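Local coordinates for protein 2-hydroxyethylphosphonate dioxygenase (Streptomyces viridochromogenes, PDB 4YAR) that uses non-heme iron and O2 to convert 2-hydroxyethylphosphonate into hydroxymethylphosphonate and formate in the biosynthesis of the antibiotic phosphinothricin tripeptide, at residues L113-P118 and Y184-D189; P140-G145 and V158-H163; T170-V175 and W304-D309. The protein carries 1 engineered substitution. One frame throughout, in Å; residues are numbered along the deposited sequence.

Contact 1. Residues L113-P118 and Y184-D189. With CD (cadmium ion), chain K.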
loop_
_atom_site.group_PDB
_atom_site.type_symbol
_atom_site.label_atom_id
_atom_site.label_comp_id
_atom_site.label_asym_id
_atom_site.label_seq_id
_atom_site.Cartn_x
_atom_site.Cartn_y
_atom_site.Cartn_z
ATOM N N LEU A 113 -2.502 9.234 -16.969
ATOM C CA LEU A 113 -2.229 8.989 -18.384
ATOM C C LEU A 113 -3.266 9.557 -19.337
ATOM O O LEU A 113 -4.494 9.427 -19.154
ATOM C CB LEU A 113 -2.036 7.535 -18.728
ATOM C CG LEU A 113 -1.038 6.671 -18.014
ATOM C CD1 LEU A 113 -1.455 6.558 -16.577
ATOM C CD2 LEU A 113 -0.954 5.289 -18.636
ATOM N N ASP A 114 -2.771 10.216 -20.356
ATOM C CA ASP A 114 -3.555 10.460 -21.564
ATOM C C ASP A 114 -3.550 9.128 -22.364
ATOM O O ASP A 114 -2.492 8.553 -22.580
ATOM C CB ASP A 114 -2.893 11.491 -22.457
ATOM C CG ASP A 114 -3.036 12.937 -22.010
ATOM O OD1 ASP A 114 -4.029 13.356 -21.540
ATOM O OD2 ASP A 114 -2.084 13.750 -22.248
ATOM N N ILE A 115 -4.732 8.654 -22.767
ATOM C CA ILE A 115 -4.892 7.443 -23.564
ATOM C C ILE A 115 -4.961 7.843 -25.036
ATOM O O ILE A 115 -5.916 8.535 -25.483
ATOM C CB ILE A 115 -6.203 6.741 -23.163
ATOM C CG1 ILE A 115 -6.210 6.466 -21.649
ATOM C CG2 ILE A 115 -6.356 5.447 -23.935
ATOM C CD1 ILE A 115 -5.017 5.715 -21.072
ATOM N N LEU A 116 -3.883 7.601 -25.756
ATOM C CA LEU A 116 -3.801 8.081 -27.147
ATOM C C LEU A 116 -3.815 7.059 -28.243
ATOM O O LEU A 116 -3.867 7.421 -29.443
ATOM C CB LEU A 116 -2.482 8.925 -27.349
ATOM C CG LEU A 116 -2.228 10.028 -26.309
ATOM C CD1 LEU A 116 -0.840 10.597 -26.443
ATOM C CD2 LEU A 116 -3.284 11.089 -26.487
ATOM N N CYS A 117 -3.724 5.811 -27.882
ATOM C CA CYS A 117 -3.878 4.767 -28.858
ATOM C C CYS A 117 -5.315 4.762 -29.365
ATOM O O CYS A 117 -6.292 4.638 -28.595
ATOM C CB CYS A 117 -3.468 3.419 -28.258
ATOM S SG CYS A 117 -3.661 2.043 -29.461
ATOM N N PRO A 118 -5.487 4.941 -30.702
ATOM C CA PRO A 118 -6.836 5.074 -31.240
ATOM C C PRO A 118 -7.605 3.737 -31.246
ATOM O O PRO A 118 -7.018 2.647 -31.050
ATOM C CB PRO A 118 -6.600 5.600 -32.655
ATOM C CG PRO A 118 -5.255 5.077 -33.001
ATOM C CD PRO A 118 -4.452 5.020 -31.743
ATOM N N TYR A 184 -4.209 0.159 -22.719
ATOM C CA TYR A 184 -5.490 0.818 -22.965
ATOM C C TYR A 184 -5.497 1.519 -24.318
ATOM O O TYR A 184 -4.455 2.021 -24.706
ATOM C CB TYR A 184 -5.710 1.901 -21.871
ATOM C CG TYR A 184 -5.632 1.325 -20.474
ATOM C CD1 TYR A 184 -6.725 0.696 -19.886
ATOM C CD2 TYR A 184 -4.486 1.399 -19.747
ATOM C CE1 TYR A 184 -6.639 0.139 -18.601
ATOM C CE2 TYR A 184 -4.379 0.858 -18.464
ATOM C CZ TYR A 184 -5.453 0.231 -17.902
ATOM O OH TYR A 184 -5.325 -0.287 -16.642
ATOM N N SER A 185 -6.670 1.584 -24.979
ATOM C CA SER A 185 -6.867 2.432 -26.107
ATOM C C SER A 185 -8.149 3.175 -25.967
ATOM O O SER A 185 -8.972 2.786 -25.124
ATOM C CB SER A 185 -6.929 1.618 -27.398
ATOM O OG SER A 185 -7.913 0.612 -27.334
ATOM N N LEU A 186 -8.389 4.149 -26.836
ATOM C CA LEU A 186 -9.660 4.826 -26.848
ATOM C C LEU A 186 -10.743 3.910 -27.420
ATOM O O LEU A 186 -10.499 3.156 -28.342
ATOM C CB LEU A 186 -9.569 6.108 -27.676
ATOM C CG LEU A 186 -8.583 7.113 -27.169
ATOM C CD1 LEU A 186 -8.499 8.285 -28.153
ATOM C CD2 LEU A 186 -9.028 7.651 -25.787
ATOM N N ALA A 187 -11.917 3.895 -26.819
ATOM C CA ALA A 187 -12.984 3.119 -27.342
ATOM C C ALA A 187 -13.582 3.796 -28.601
ATOM O O ALA A 187 -14.153 3.125 -29.451
ATOM C CB ALA A 187 -14.021 2.837 -26.272
ATOM N N GLY A 188 -13.420 5.103 -28.752
ATOM C CA GLY A 188 -13.927 5.797 -29.948
ATOM C C GLY A 188 -13.136 7.011 -30.193
ATOM O O GLY A 188 -11.928 7.034 -29.906
ATOM N N ASP A 189 -13.849 8.088 -30.604
ATOM C CA ASP A 189 -13.144 9.297 -30.957
ATOM C C ASP A 189 -12.818 10.219 -29.780
ATOM O O ASP A 189 -11.769 10.918 -29.804
ATOM C CB ASP A 189 -13.944 10.104 -31.999
ATOM C CG ASP A 189 -14.046 9.411 -33.374
ATOM O OD1 ASP A 189 -13.025 9.064 -34.010
ATOM O OD2 ASP A 189 -15.206 9.300 -33.765
HETATM CD CD CD K . -15.781 8.127 -35.744
HETATM O O HOH W 1 -3.267 4.599 -25.282
#

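Contact 2. Residues P140-G145 and V158-H163. With CD (cadmium ion), chain H.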
loop_
_atom_site.group_PDB
_atom_site.type_symbol
_atom_site.label_atom_id
_atom_site.label_comp_id
_atom_site.label_asym_id
_atom_site.label_seq_id
_atom_site.Cartn_x
_atom_site.Cartn_y
_atom_site.Cartn_z
ATOM N N PRO A 140 -12.988 12.362 -20.749
ATOM C CA PRO A 140 -14.426 12.258 -20.935
ATOM C C PRO A 140 -14.875 11.044 -21.746
ATOM O O PRO A 140 -16.097 10.784 -21.789
ATOM C CB PRO A 140 -14.777 13.512 -21.755
ATOM C CG PRO A 140 -13.499 13.835 -22.489
ATOM C CD PRO A 140 -12.404 13.484 -21.511
ATOM N N GLY A 141 -13.939 10.348 -22.366
ATOM C CA GLY A 141 -14.251 9.237 -23.284
ATOM C C GLY A 141 -14.084 7.847 -22.662
ATOM O O GLY A 141 -13.282 7.672 -21.719
ATOM N N ASP A 142 -14.878 6.904 -23.153
ATOM C CA ASP A 142 -14.724 5.457 -22.852
ATOM C C ASP A 142 -13.387 4.985 -23.388
ATOM O O ASP A 142 -12.906 5.478 -24.438
ATOM C CB ASP A 142 -15.826 4.656 -23.521
ATOM C CG ASP A 142 -17.251 4.934 -23.015
ATOM O OD1 ASP A 142 -17.557 5.530 -21.955
ATOM O OD2 ASP A 142 -18.152 4.543 -23.776
ATOM N N ILE A 143 -12.759 4.046 -22.677
ATOM C CA ILE A 143 -11.543 3.406 -23.138
ATOM C C ILE A 143 -11.691 1.918 -23.123
ATOM O O ILE A 143 -12.579 1.367 -22.456
ATOM C CB ILE A 143 -10.347 3.804 -22.306
ATOM C CG1 ILE A 143 -10.528 3.284 -20.889
ATOM C CG2 ILE A 143 -10.204 5.321 -22.327
ATOM C CD1 ILE A 143 -9.421 3.593 -19.897
ATOM N N ASN A 144 -10.883 1.284 -23.949
ATOM C CA ASN A 144 -10.756 -0.163 -23.881
ATOM C C ASN A 144 -9.654 -0.529 -22.930
ATOM O O ASN A 144 -8.552 0.003 -23.047
ATOM C CB ASN A 144 -10.360 -0.746 -25.235
ATOM C CG ASN A 144 -11.387 -0.501 -26.355
ATOM O OD1 ASN A 144 -11.064 0.095 -27.361
ATOM N ND2 ASN A 144 -12.579 -0.970 -26.191
ATOM N N GLY A 145 -9.932 -1.496 -22.051
ATOM C CA GLY A 145 -8.931 -2.157 -21.271
ATOM C C GLY A 145 -8.568 -3.505 -21.860
ATOM O O GLY A 145 -9.466 -4.257 -22.285
ATOM N N VAL A 158 -14.604 -2.584 -21.910
ATOM C CA VAL A 158 -14.687 -1.116 -21.893
ATOM C C VAL A 158 -14.781 -0.568 -20.435
ATOM O O VAL A 158 -15.735 -0.869 -19.661
ATOM C CB VAL A 158 -15.845 -0.592 -22.740
ATOM C CG1 VAL A 158 -16.045 0.920 -22.585
ATOM C CG2 VAL A 158 -15.638 -0.912 -24.190
ATOM N N LEU A 159 -13.833 0.292 -20.101
ATOM C CA LEU A 159 -13.947 1.110 -18.916
ATOM C C LEU A 159 -14.619 2.417 -19.295
ATOM O O LEU A 159 -14.009 3.283 -19.929
ATOM C CB LEU A 159 -12.558 1.443 -18.402
ATOM C CG LEU A 159 -11.823 0.607 -17.420
ATOM C CD1 LEU A 159 -10.797 -0.207 -18.215
ATOM C CD2 LEU A 159 -11.144 1.577 -16.478
ATOM N N HIS A 160 -15.867 2.545 -18.904
ATOM C CA HIS A 160 -16.706 3.643 -19.311
ATOM C C HIS A 160 -16.306 4.893 -18.530
ATOM O O HIS A 160 -15.831 4.824 -17.398
ATOM C CB HIS A 160 -18.173 3.314 -19.045
ATOM C CG HIS A 160 -18.774 2.381 -20.052
ATOM N ND1 HIS A 160 -19.351 2.813 -21.231
ATOM C CD2 HIS A 160 -18.728 1.029 -20.131
ATOM C CE1 HIS A 160 -19.707 1.758 -21.953
ATOM N NE2 HIS A 160 -19.333 0.667 -21.311
ATOM N N ALA A 161 -16.532 6.022 -19.154
ATOM C CA ALA A 161 -16.533 7.296 -18.517
ATOM C C ALA A 161 -17.959 7.669 -18.265
ATOM O O ALA A 161 -18.814 7.328 -19.015
ATOM C CB ALA A 161 -15.912 8.345 -19.421
ATOM N N ASN A 162 -18.184 8.459 -17.228
ATOM C CA ASN A 162 -19.531 8.960 -16.917
ATOM C C ASN A 162 -19.887 10.056 -17.944
ATOM O O ASN A 162 -19.170 11.059 -18.017
ATOM C CB ASN A 162 -19.551 9.516 -15.538
ATOM C CG ASN A 162 -20.936 9.869 -15.060
ATOM O OD1 ASN A 162 -21.864 9.839 -15.814
ATOM N ND2 ASN A 162 -21.047 10.281 -13.812
ATOM N N HIS A 163 -20.985 9.834 -18.703
ATOM C CA HIS A 163 -21.468 10.830 -19.646
ATOM C C HIS A 163 -22.603 11.711 -19.053
ATOM O O HIS A 163 -23.069 12.659 -19.719
ATOM C CB HIS A 163 -21.935 10.194 -20.931
ATOM C CG HIS A 163 -21.072 9.067 -21.395
ATOM N ND1 HIS A 163 -19.750 9.240 -21.765
ATOM C CD2 HIS A 163 -21.359 7.761 -21.569
ATOM C CE1 HIS A 163 -19.255 8.059 -22.123
ATOM N NE2 HIS A 163 -20.235 7.150 -22.036
HETATM CD CD CD H . -19.840 4.966 -22.059
HETATM O O HOH W 2 -18.288 11.768 -20.905
HETATM O O HOH W 3 -20.829 5.365 -19.688
#

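Contact 3. Residues T170-V175 and W304-D309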
loop_
_atom_site.group_PDB
_atom_site.type_symbol
_atom_site.label_atom_id
_atom_site.label_comp_id
_atom_site.label_asym_id
_atom_site.label_seq_id
_atom_site.Cartn_x
_atom_site.Cartn_y
_atom_site.Cartn_z
ATOM N N THR A 170 -16.293 9.863 -11.830
ATOM C CA THR A 170 -15.735 10.170 -13.118
ATOM C C THR A 170 -15.951 9.044 -14.154
ATOM O O THR A 170 -16.072 9.301 -15.384
ATOM C CB THR A 170 -14.226 10.506 -13.027
ATOM O OG1 THR A 170 -13.461 9.336 -12.636
ATOM C CG2 THR A 170 -13.990 11.624 -12.041
ATOM N N GLY A 171 -16.010 7.805 -13.674
ATOM C CA GLY A 171 -15.978 6.623 -14.538
ATOM C C GLY A 171 -15.858 5.300 -13.791
ATOM O O GLY A 171 -15.818 5.275 -12.592
ATOM N N ASP A 172 -15.832 4.242 -14.550
ATOM C CA ASP A 172 -15.630 2.905 -14.025
ATOM C C ASP A 172 -14.242 2.821 -13.374
ATOM O O ASP A 172 -13.266 3.545 -13.787
ATOM C CB ASP A 172 -15.698 1.860 -15.165
ATOM C CG ASP A 172 -17.103 1.609 -15.767
ATOM O OD1 ASP A 172 -18.158 2.023 -15.257
ATOM O OD2 ASP A 172 -17.148 0.999 -16.877
ATOM N N SER A 173 -14.096 1.873 -12.443
ATOM C CA SER A 173 -12.809 1.578 -11.849
ATOM C C SER A 173 -12.642 0.107 -11.663
ATOM O O SER A 173 -13.628 -0.609 -11.606
ATOM C CB SER A 173 -12.619 2.317 -10.497
ATOM O OG SER A 173 -13.673 1.990 -9.608
ATOM N N TYR A 174 -11.414 -0.340 -11.575
ATOM C CA TYR A 174 -11.128 -1.705 -11.236
ATOM C C TYR A 174 -9.740 -1.861 -10.597
ATOM O O TYR A 174 -8.838 -0.992 -10.741
ATOM C CB TYR A 174 -11.246 -2.625 -12.465
ATOM C CG TYR A 174 -10.048 -2.568 -13.401
ATOM C CD1 TYR A 174 -9.755 -1.452 -14.180
ATOM C CD2 TYR A 174 -9.201 -3.685 -13.511
ATOM C CE1 TYR A 174 -8.649 -1.427 -15.007
ATOM C CE2 TYR A 174 -8.118 -3.674 -14.346
ATOM C CZ TYR A 174 -7.839 -2.565 -15.109
ATOM O OH TYR A 174 -6.700 -2.605 -15.897
ATOM N N VAL A 175 -9.534 -3.039 -10.012
ATOM C CA VAL A 175 -8.264 -3.383 -9.434
ATOM C C VAL A 175 -7.605 -4.375 -10.342
ATOM O O VAL A 175 -8.148 -5.456 -10.613
ATOM C CB VAL A 175 -8.360 -4.020 -8.079
ATOM C CG1 VAL A 175 -6.936 -4.408 -7.642
ATOM C CG2 VAL A 175 -8.987 -3.038 -7.122
ATOM N N TRP A 304 -14.258 -5.293 -10.550
ATOM C CA TRP A 304 -14.809 -4.276 -11.457
ATOM C C TRP A 304 -15.925 -3.458 -10.802
ATOM O O TRP A 304 -16.919 -4.019 -10.320
ATOM C CB TRP A 304 -15.383 -4.944 -12.650
ATOM C CG TRP A 304 -15.683 -4.026 -13.836
ATOM C CD1 TRP A 304 -16.860 -3.395 -14.128
ATOM C CD2 TRP A 304 -14.761 -3.652 -14.851
ATOM N NE1 TRP A 304 -16.729 -2.690 -15.317
ATOM C CE2 TRP A 304 -15.440 -2.811 -15.756
ATOM C CE3 TRP A 304 -13.401 -3.942 -15.090
ATOM C CZ2 TRP A 304 -14.830 -2.296 -16.889
ATOM C CZ3 TRP A 304 -12.803 -3.418 -16.210
ATOM C CH2 TRP A 304 -13.515 -2.603 -17.098
ATOM N N THR A 305 -15.834 -2.142 -10.873
ATOM C CA THR A 305 -16.837 -1.264 -10.253
ATOM C C THR A 305 -17.321 -0.244 -11.306
ATOM O O THR A 305 -16.529 0.536 -11.854
ATOM C CB THR A 305 -16.281 -0.536 -9.060
ATOM O OG1 THR A 305 -15.885 -1.493 -8.086
ATOM C CG2 THR A 305 -17.233 0.429 -8.427
ATOM N N THR A 306 -18.616 -0.310 -11.605
ATOM C CA THR A 306 -19.185 0.545 -12.659
ATOM C C THR A 306 -19.539 1.905 -12.078
ATOM O O THR A 306 -19.600 2.094 -10.879
ATOM C CB THR A 306 -20.484 -0.036 -13.256
ATOM O OG1 THR A 306 -21.476 -0.134 -12.228
ATOM C CG2 THR A 306 -20.254 -1.382 -13.843
ATOM N N ILE A 307 -19.822 2.855 -12.968
ATOM C CA ILE A 307 -20.346 4.147 -12.543
ATOM C C ILE A 307 -21.587 3.953 -11.641
ATOM O O ILE A 307 -21.733 4.599 -10.597
ATOM C CB ILE A 307 -20.709 4.953 -13.781
ATOM C CG1 ILE A 307 -19.412 5.325 -14.552
ATOM C CG2 ILE A 307 -21.363 6.226 -13.419
ATOM C CD1 ILE A 307 -19.607 5.346 -16.059
ATOM N N GLU A 308 -22.471 3.091 -12.069
ATOM C CA GLU A 308 -23.706 2.875 -11.349
ATOM C C GLU A 308 -23.454 2.245 -10.010
ATOM O O GLU A 308 -24.088 2.649 -9.018
ATOM C CB GLU A 308 -24.688 2.046 -12.154
ATOM C CG GLU A 308 -25.279 2.889 -13.267
ATOM C CD GLU A 308 -26.229 2.138 -14.189
ATOM O OE1 GLU A 308 -25.941 0.954 -14.541
ATOM O OE2 GLU A 308 -27.253 2.763 -14.572
ATOM N N ASP A 309 -22.519 1.293 -9.940
ATOM C CA ASP A 309 -22.079 0.800 -8.617
ATOM C C ASP A 309 -21.650 1.983 -7.746
ATOM O O ASP A 309 -21.991 2.100 -6.548
ATOM C CB ASP A 309 -20.855 -0.189 -8.688
ATOM C CG ASP A 309 -21.133 -1.550 -9.341
ATOM O OD1 ASP A 309 -22.251 -2.140 -9.274
ATOM O OD2 ASP A 309 -20.181 -2.109 -9.973
HETATM O O HOH W 4 -18.519 -1.285 -17.067
#

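Contact 1. Residues L113-P118 and Y184-D189
Cys117 and Leu186 share the single direct hydrogen bond between these two segments, and it sits in the loop at Cys117. Leu186 N donates to Cys117 O over 2.8 Å, nearly straight at 171°. The contact joins two antiparallel sheets of the cupin-type beta domain that carries the iron ligands. Strand 111-115 belongs to a six-stranded sheet and strand 183-186 to a three-stranded one. Their short axes run 53° apart, so the strands pass over each other and do not pair. One water extends the link. Water 1 accepts from Cys117 N and donates to Tyr184 O, each at 2.9 Å.

Ile115 packs between the two backbones with both branches. Its CG2 stands anti to the backbone N and lies against the peptide carbon of Ser185, with CG2 to Ser185 C at 3.5 Å. The other branch turns beside the backbone N, and CD1 meets Tyr184 CB at 4.0 Å. The Tyr184 ring itself leads off toward the active site, where its OH is hydrogen-bonded to Tyr174 OH. Ile194 of strand 192-198 touches both Ile115 and Tyr184.

Cys117 SG packs against Ser185 CB, and Pro123 adjoins both residues. At the far end of segment 184-189, Asp189 OD2 binds a cadmium ion at 2.4 Å, well apart from the packing. The CD2 methyl of Leu186 sits 3.2 Å from Ile115 O and 3.9 Å from Ile115 CG2.

Contact 2. Residues P140-G145 and V158-H163
Asp142, His160 and His163 hold a cadmium ion between the segments. Asp142 is bidentate, with OD1 and OD2 each 2.4 Å from the metal. His160 binds through ND1 and His163 through NE2, the latter at 2.2 Å. Water 3 also binds the metal and donates to Ala161 O. Two further ligand atoms come from outside the segments. The carboxylate and the His160 ring are turned 75° against each other. Asp142 OD1 has a second task. It accepts from Ala161 N at 3.0 Å, on its anti side, which ties the carboxylate to the chain between the two histidines. Water 2 joins Pro140 O, Asn162 O and His163 ND1, so both nitrogens of the His163 ring have partners. Ala161 O lies over the centre of that ring, 3.2 Å above its plane.

Away from the metal the backbones form an antiparallel beta hairpin. Ile143 and Leu159 are a hydrogen-bonded pair. Ile143 N donates to Leu159 O at 3.1 Å, and Leu159 N donates to Ile143 O. Asn144 and Val158 follow as a non-hydrogen-bonded pair.

Packing completes the contact. Ile143 CG1 lies between its own backbone N and carbonyl carbon (chi1 65°), which brings it within 3.7 Å of Leu159 CB. Val158 CG1 reaches Asp142 CB at 3.9 Å and also lies over one face of the His160 ring, toward its rim. Strand 143-146 is the middle of its three-stranded sheet, between strands 156-159 and 183-186. Ile143 also touches Ile194 of strand 192-198, and His160 and Asn162 rest on Ile307 of helix 307-312.

Contact 3. Residues T170-V175 and W304-D309
Ser173 and Thr305 make the backbone link of this contact. Ser173 N donates to Thr305 O and Thr305 N donates to Ser173 O, each over 2.8 Å. The two form a single antiparallel bridge. Ser173 OG lies 3.7 Å from Thr305 CB. The polar end of Ser173 is held elsewhere, by Ala326 N.

Asp172 carries the side-chain bonds. Its OD1 accepts from Ile307 N at 2.9 Å, and the N-H approaches nearly along the C-O axis, though the bond is bent to 140°. OD2 accepts from water 4, which in turn accepts from Trp304 NE1 at 2.9 Å. The water lies at the edge of the indole, in its plane. OD2 has a further partner in His160, so both oxygens of this buried carboxylate are engaged.

The segment 304-309 ends in a capping box at the start of helix 307-312. Thr306 is the N-cap. Its OG1 accepts from Asp309 N, and Thr306 N donates to Asp309 OD2 from above the carboxylate plane. The bond to Asp172 OD1 takes up the amide of Ile307, the first residue after the N-cap. The positive end of the helix dipole would probably favour the negative charge of Asp172.

The aromatic pair is Tyr174 and Trp304. With chi1 at -166°, the Trp304 indole turns toward Tyr174. Tyr174 CB meets Trp304 CE3 at 3.6 Å, and Trp304 CZ3 lies over one face of the Tyr174 ring. The planes of the Tyr174 ring and the six-membered ring of Trp304 are 34° apart. Tyr174 OH is hydrogen-bonded to Trp147 NE1.

Ile307 supplies the aliphatic packing: its CG1 is 3.6 Å from Gly171 C.

In the fold
The three contacts lie almost in a row, contact 2 in the middle. The centres of contacts 1 and 2 are 9 Å apart, those of contacts 2 and 3 10 Å, and those of contacts 1 and 3 18 Å. Strand 143-146 of contact 2 pairs with strand 183-186 of contact 1, with Ser185 O 2.7 Å from Asn144 N. Asp172 OD2 of contact 3 lies 2.9 Å from His160 N, so it reaches the backbone of a cadmium ligand in contact 2. Contacts 1 and 3 meet through Tyr184 and Tyr174. Both tyrosine side chains lie about 4 to 5 Å from those of His182, an iron ligand that binds cadmium in this crystal, and the engineered His176.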